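Local coordinates for protein MAU2 chromatid cohesion factor homolog (Saccharomyces cerevisiae, PDB 4XDN) that forms a complex with SCC2 that is required for cohesin to associate with chromosomes, and so takes part in sister chromatid cohesion, at residues Ala176-Ile188 against Ser199-Trp213. Residues are numbered along the deposited sequence; the frame is centred on the assembly and turned at random.
Sequences ASVFQYVGVMLCI and SFHGLLSQCREKSQW
Leu-203 pushes its branched end as a knob into a hole made by Ser-177, Gln-180, Tyr-181 and Val-184. Its CD1 lies 3.7 Å from CB of Gln-180 and also meets the carbonyl O of Ser-177, while CD2 rests 3.7 Å from CA of Tyr-181. One turn on from Gln-180, the two methyls of Val-184 meet different partners: CG1, anti to the backbone N, sits over one face of the Phe-200 ring, 3.5 Å from its centroid, in a CH-pi contact, and CG2 packs 3.5 Å from CB of Ser-199. Tyr-221 of helix 212-228 also stacks on the Phe-200 ring. This is a helical hairpin: segments 176-188 and 199-206 run antiparallel at 163°, axes 9.7 Å apart, within the largely helical cohesin loading factor. Trp-213, in the first turn of helix 212-228, presents its indole edge to Ser-177; NE1 donates to OG, 2.9 Å away, nearly straight (166°) and in the ring plane. A water joins that same OG to the carbonyl O of Leu-203. Farther out, a second water accepts from NE2 of Gln-180 and donates to the carbonyl O of Ser-199, while the amides of Gln-180 and Gln-206 meet with planes 35° apart.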
loop_
_atom_site.group_PDB
_atom_site.type_symbol
_atom_site.label_atom_id
_atom_site.label_comp_id
_atom_site.label_asym_id
_atom_site.label_seq_id
_atom_site.Cartn_x
_atom_site.Cartn_y
_atom_site.Cartn_z
ATOM N N ALA A 176 14.024 24.575 -8.415
ATOM C CA ALA A 176 12.619 24.900 -8.189
ATOM C C ALA A 176 11.746 23.678 -8.446
ATOM O O ALA A 176 10.724 23.483 -7.793
ATOM C CB ALA A 176 12.187 26.059 -9.074
ATOM N N SER A 177 12.164 22.856 -9.401
ATOM C CA SER A 177 11.458 21.625 -9.727
ATOM C C SER A 177 11.560 20.612 -8.586
ATOM O O SER A 177 10.588 19.930 -8.258
ATOM C CB SER A 177 12.019 21.029 -11.018
ATOM O OG SER A 177 11.322 19.861 -11.407
ATOM N N VAL A 178 12.743 20.520 -7.987
ATOM C CA VAL A 178 12.956 19.639 -6.846
ATOM C C VAL A 178 12.032 20.030 -5.696
ATOM O O VAL A 178 11.440 19.171 -5.050
ATOM C CB VAL A 178 14.433 19.676 -6.376
ATOM C CG1 VAL A 178 14.632 18.943 -5.045
ATOM C CG2 VAL A 178 15.338 19.075 -7.441
ATOM N N PHE A 179 11.895 21.327 -5.448
ATOM C CA PHE A 179 11.104 21.779 -4.312
ATOM C C PHE A 179 9.611 21.811 -4.624
ATOM O O PHE A 179 8.785 21.792 -3.712
ATOM C CB PHE A 179 11.598 23.146 -3.843
ATOM C CG PHE A 179 12.866 23.064 -3.046
ATOM C CD1 PHE A 179 12.834 22.664 -1.721
ATOM C CD2 PHE A 179 14.089 23.348 -3.626
ATOM C CE1 PHE A 179 13.996 22.569 -0.983
ATOM C CE2 PHE A 179 15.255 23.256 -2.891
ATOM C CZ PHE A 179 15.208 22.863 -1.568
ATOM N N GLN A 180 9.262 21.837 -5.905
ATOM C CA GLN A 180 7.881 21.602 -6.296
ATOM C C GLN A 180 7.507 20.182 -5.889
ATOM O O GLN A 180 6.420 19.940 -5.372
ATOM C CB GLN A 180 7.684 21.802 -7.797
ATOM C CG GLN A 180 7.467 23.248 -8.209
ATOM C CD GLN A 180 7.154 23.389 -9.686
ATOM O OE1 GLN A 180 8.057 23.493 -10.517
ATOM N NE2 GLN A 180 5.868 23.389 -10.021
ATOM N N TYR A 181 8.432 19.256 -6.115
ATOM C CA TYR A 181 8.242 17.859 -5.748
ATOM C C TYR A 181 8.156 17.693 -4.234
ATOM O O TYR A 181 7.388 16.870 -3.741
ATOM C CB TYR A 181 9.377 17.006 -6.319
ATOM C CG TYR A 181 9.627 15.719 -5.569
ATOM C CD1 TYR A 181 8.844 14.596 -5.798
ATOM C CD2 TYR A 181 10.657 15.622 -4.643
ATOM C CE1 TYR A 181 9.072 13.416 -5.118
ATOM C CE2 TYR A 181 10.894 14.451 -3.959
ATOM C CZ TYR A 181 10.098 13.350 -4.199
ATOM O OH TYR A 181 10.338 12.177 -3.518
ATOM N N VAL A 182 8.944 18.474 -3.500
ATOM C CA VAL A 182 8.875 18.468 -2.043
ATOM C C VAL A 182 7.493 18.923 -1.601
ATOM O O VAL A 182 6.888 18.323 -0.716
ATOM C CB VAL A 182 9.954 19.379 -1.414
ATOM C CG1 VAL A 182 9.715 19.566 0.088
ATOM C CG2 VAL A 182 11.338 18.807 -1.662
ATOM N N GLY A 183 6.998 19.983 -2.229
ATOM C CA GLY A 183 5.671 20.496 -1.941
ATOM C C GLY A 183 4.594 19.445 -2.134
ATOM O O GLY A 183 3.709 19.294 -1.293
ATOM N N VAL A 184 4.671 18.719 -3.246
ATOM C CA VAL A 184 3.737 17.634 -3.528
ATOM C C VAL A 184 3.745 16.618 -2.391
ATOM O O VAL A 184 2.687 16.211 -1.905
ATOM C CB VAL A 184 4.078 16.920 -4.860
ATOM C CG1 VAL A 184 3.194 15.684 -5.077
ATOM C CG2 VAL A 184 3.924 17.875 -6.029
ATOM N N MET A 185 4.939 16.210 -1.972
ATOM C CA MET A 185 5.067 15.218 -0.914
ATOM C C MET A 185 4.464 15.730 0.388
ATOM O O MET A 185 3.931 14.949 1.177
ATOM C CB MET A 185 6.536 14.837 -0.703
ATOM C CG MET A 185 7.153 14.036 -1.847
ATOM S SD MET A 185 6.079 12.707 -2.434
ATOM C CE MET A 185 7.256 11.404 -2.741
ATOM N N LEU A 186 4.536 17.041 0.603
ATOM C CA LEU A 186 3.945 17.648 1.790
ATOM C C LEU A 186 2.423 17.665 1.678
ATOM O O LEU A 186 1.718 17.502 2.674
ATOM C CB LEU A 186 4.479 19.068 1.996
ATOM C CG LEU A 186 5.968 19.191 2.338
ATOM C CD1 LEU A 186 6.405 20.647 2.315
ATOM C CD2 LEU A 186 6.272 18.569 3.689
ATOM N N CYS A 187 1.914 17.859 0.466
ATOM C CA CYS A 187 0.475 17.826 0.239
ATOM C C CYS A 187 -0.074 16.425 0.495
ATOM O O CYS A 187 -1.141 16.271 1.084
ATOM C CB CYS A 187 0.133 18.274 -1.185
ATOM S SG CYS A 187 0.231 20.052 -1.455
ATOM N N ILE A 188 0.660 15.406 0.054
ATOM C CA ILE A 188 0.246 14.021 0.269
ATOM C C ILE A 188 0.097 13.734 1.761
ATOM O O ILE A 188 -0.912 13.180 2.193
ATOM C CB ILE A 188 1.249 13.021 -0.351
ATOM C CG1 ILE A 188 1.222 13.132 -1.878
ATOM C CG2 ILE A 188 0.912 11.586 0.065
ATOM C CD1 ILE A 188 2.292 12.319 -2.584
ATOM N N SER A 199 -0.798 19.720 -8.211
ATOM C CA SER A 199 0.630 19.989 -8.091
ATOM C C SER A 199 1.445 19.024 -8.943
ATOM O O SER A 199 2.415 19.427 -9.580
ATOM C CB SER A 199 1.075 19.905 -6.630
ATOM O OG SER A 199 0.423 20.885 -5.842
ATOM N N PHE A 200 1.054 17.753 -8.951
ATOM C CA PHE A 200 1.728 16.761 -9.786
ATOM C C PHE A 200 1.666 17.173 -11.252
ATOM O O PHE A 200 2.679 17.174 -11.949
ATOM C CB PHE A 200 1.101 15.374 -9.612
ATOM C CG PHE A 200 1.883 14.456 -8.712
ATOM C CD1 PHE A 200 3.183 14.092 -9.029
ATOM C CD2 PHE A 200 1.310 13.939 -7.561
ATOM C CE1 PHE A 200 3.901 13.248 -8.207
ATOM C CE2 PHE A 200 2.024 13.090 -6.739
ATOM C CZ PHE A 200 3.322 12.745 -7.062
ATOM N N HIS A 201 0.469 17.523 -11.708
ATOM C CA HIS A 201 0.259 17.920 -13.096
ATOM C C HIS A 201 1.099 19.143 -13.454
ATOM O O HIS A 201 1.780 19.159 -14.479
ATOM C CB HIS A 201 -1.222 18.209 -13.348
ATOM C CG HIS A 201 -1.547 18.474 -14.786
ATOM N ND1 HIS A 201 -1.397 19.714 -15.367
ATOM C CD2 HIS A 201 -2.013 17.655 -15.758
ATOM C CE1 HIS A 201 -1.758 19.649 -16.638
ATOM N NE2 HIS A 201 -2.135 18.411 -16.899
ATOM N N GLY A 202 1.046 20.165 -12.607
ATOM C CA GLY A 202 1.817 21.374 -12.830
ATOM C C GLY A 202 3.304 21.085 -12.798
ATOM O O GLY A 202 4.079 21.643 -13.574
ATOM N N LEU A 203 3.699 20.202 -11.888
ATOM C CA LEU A 203 5.090 19.791 -11.772
ATOM C C LEU A 203 5.543 19.051 -13.026
ATOM O O LEU A 203 6.538 19.420 -13.646
ATOM C CB LEU A 203 5.277 18.912 -10.535
ATOM C CG LEU A 203 6.630 18.222 -10.359
ATOM C CD1 LEU A 203 7.774 19.224 -10.397
ATOM C CD2 LEU A 203 6.640 17.447 -9.053
ATOM N N LEU A 204 4.798 18.015 -13.400
ATOM C CA LEU A 204 5.154 17.176 -14.541
ATOM C C LEU A 204 5.202 17.962 -15.849
ATOM O O LEU A 204 6.072 17.729 -16.688
ATOM C CB LEU A 204 4.160 16.016 -14.674
ATOM C CG LEU A 204 4.243 14.927 -13.598
ATOM C CD1 LEU A 204 3.004 14.046 -13.620
ATOM C CD2 LEU A 204 5.497 14.087 -13.785
ATOM N N SER A 205 4.269 18.893 -16.015
ATOM C CA SER A 205 4.147 19.638 -17.264
ATOM C C SER A 205 5.386 20.484 -17.556
ATOM O O SER A 205 5.657 20.816 -18.710
ATOM C CB SER A 205 2.908 20.535 -17.225
ATOM O OG SER A 205 3.053 21.567 -16.264
ATOM N N GLN A 206 6.134 20.826 -16.510
ATOM C CA GLN A 206 7.299 21.694 -16.650
ATOM C C GLN A 206 8.596 20.907 -16.820
ATOM O O GLN A 206 9.631 21.480 -17.152
ATOM C CB GLN A 206 7.411 22.618 -15.437
ATOM C CG GLN A 206 6.277 23.627 -15.334
ATOM C CD GLN A 206 6.213 24.298 -13.975
ATOM O OE1 GLN A 206 5.162 24.326 -13.335
ATOM N NE2 GLN A 206 7.339 24.846 -13.530
ATOM N N CYS A 207 8.541 19.600 -16.593
ATOM C CA CYS A 207 9.722 18.755 -16.737
ATOM C C CYS A 207 10.036 18.458 -18.198
ATOM O O CYS A 207 9.136 18.371 -19.036
ATOM C CB CYS A 207 9.538 17.437 -15.983
ATOM S SG CYS A 207 9.526 17.591 -14.190
ATOM N N ARG A 208 11.323 18.303 -18.490
ATOM C CA ARG A 208 11.776 17.885 -19.811
ATOM C C ARG A 208 11.206 16.508 -20.130
ATOM O O ARG A 208 11.289 15.585 -19.319
ATOM C CB ARG A 208 13.306 17.866 -19.872
ATOM C CG ARG A 208 13.888 17.392 -21.197
ATOM C CD ARG A 208 15.400 17.602 -21.242
ATOM N NE ARG A 208 16.079 16.982 -20.102
ATOM C CZ ARG A 208 16.567 15.743 -20.089
ATOM N NH1 ARG A 208 16.464 14.966 -21.160
ATOM N NH2 ARG A 208 17.165 15.277 -18.998
ATOM N N GLU A 209 10.612 16.378 -21.311
ATOM C CA GLU A 209 9.973 15.130 -21.700
ATOM C C GLU A 209 11.013 14.038 -21.947
ATOM O O GLU A 209 12.121 14.316 -22.407
ATOM C CB GLU A 209 9.109 15.345 -22.945
ATOM C CG GLU A 209 8.442 14.086 -23.472
ATOM C CD GLU A 209 7.637 13.352 -22.411
ATOM O OE1 GLU A 209 7.559 12.108 -22.473
ATOM O OE2 GLU A 209 7.076 14.020 -21.518
ATOM N N LYS A 210 10.641 12.802 -21.621
ATOM C CA LYS A 210 11.512 11.637 -21.781
ATOM C C LYS A 210 12.822 11.786 -21.008
ATOM O O LYS A 210 13.874 11.318 -21.447
ATOM C CB LYS A 210 11.788 11.381 -23.264
ATOM C CG LYS A 210 10.565 10.880 -24.008
ATOM C CD LYS A 210 10.786 10.801 -25.505
ATOM C CE LYS A 210 9.472 10.574 -26.236
ATOM N NZ LYS A 210 8.643 9.512 -25.593
ATOM N N SER A 211 12.741 12.433 -19.847
ATOM C CA SER A 211 13.875 12.548 -18.937
ATOM C C SER A 211 13.678 11.613 -17.751
ATOM O O SER A 211 12.547 11.283 -17.389
ATOM C CB SER A 211 14.039 13.990 -18.451
ATOM O OG SER A 211 12.969 14.371 -17.603
ATOM N N GLN A 212 14.785 11.188 -17.152
ATOM C CA GLN A 212 14.746 10.330 -15.973
ATOM C C GLN A 212 13.963 10.997 -14.850
ATOM O O GLN A 212 13.222 10.345 -14.114
ATOM C CB GLN A 212 16.167 10.008 -15.506
ATOM C CG GLN A 212 16.240 9.189 -14.231
ATOM C CD GLN A 212 17.663 8.853 -13.842
ATOM O OE1 GLN A 212 18.547 9.712 -13.879
ATOM N NE2 GLN A 212 17.898 7.598 -13.475
ATOM N N TRP A 213 14.132 12.308 -14.737
ATOM C CA TRP A 213 13.486 13.088 -13.694
ATOM C C TRP A 213 11.964 13.073 -13.841
ATOM O O TRP A 213 11.249 12.825 -12.871
ATOM C CB TRP A 213 14.020 14.522 -13.721
ATOM C CG TRP A 213 13.378 15.452 -12.738
ATOM C CD1 TRP A 213 12.798 16.655 -13.014
ATOM C CD2 TRP A 213 13.258 15.266 -11.321
ATOM N NE1 TRP A 213 12.323 17.227 -11.862
ATOM C CE2 TRP A 213 12.593 16.396 -10.808
ATOM C CE3 TRP A 213 13.647 14.255 -10.437
ATOM C CZ2 TRP A 213 12.304 16.544 -9.453
ATOM C CZ3 TRP A 213 13.359 14.404 -9.093
ATOM C CH2 TRP A 213 12.695 15.539 -8.614
HETATM O O HOH W 1 9.290 21.057 -13.095
HETATM O O HOH W 2 3.555 22.147 -8.594
#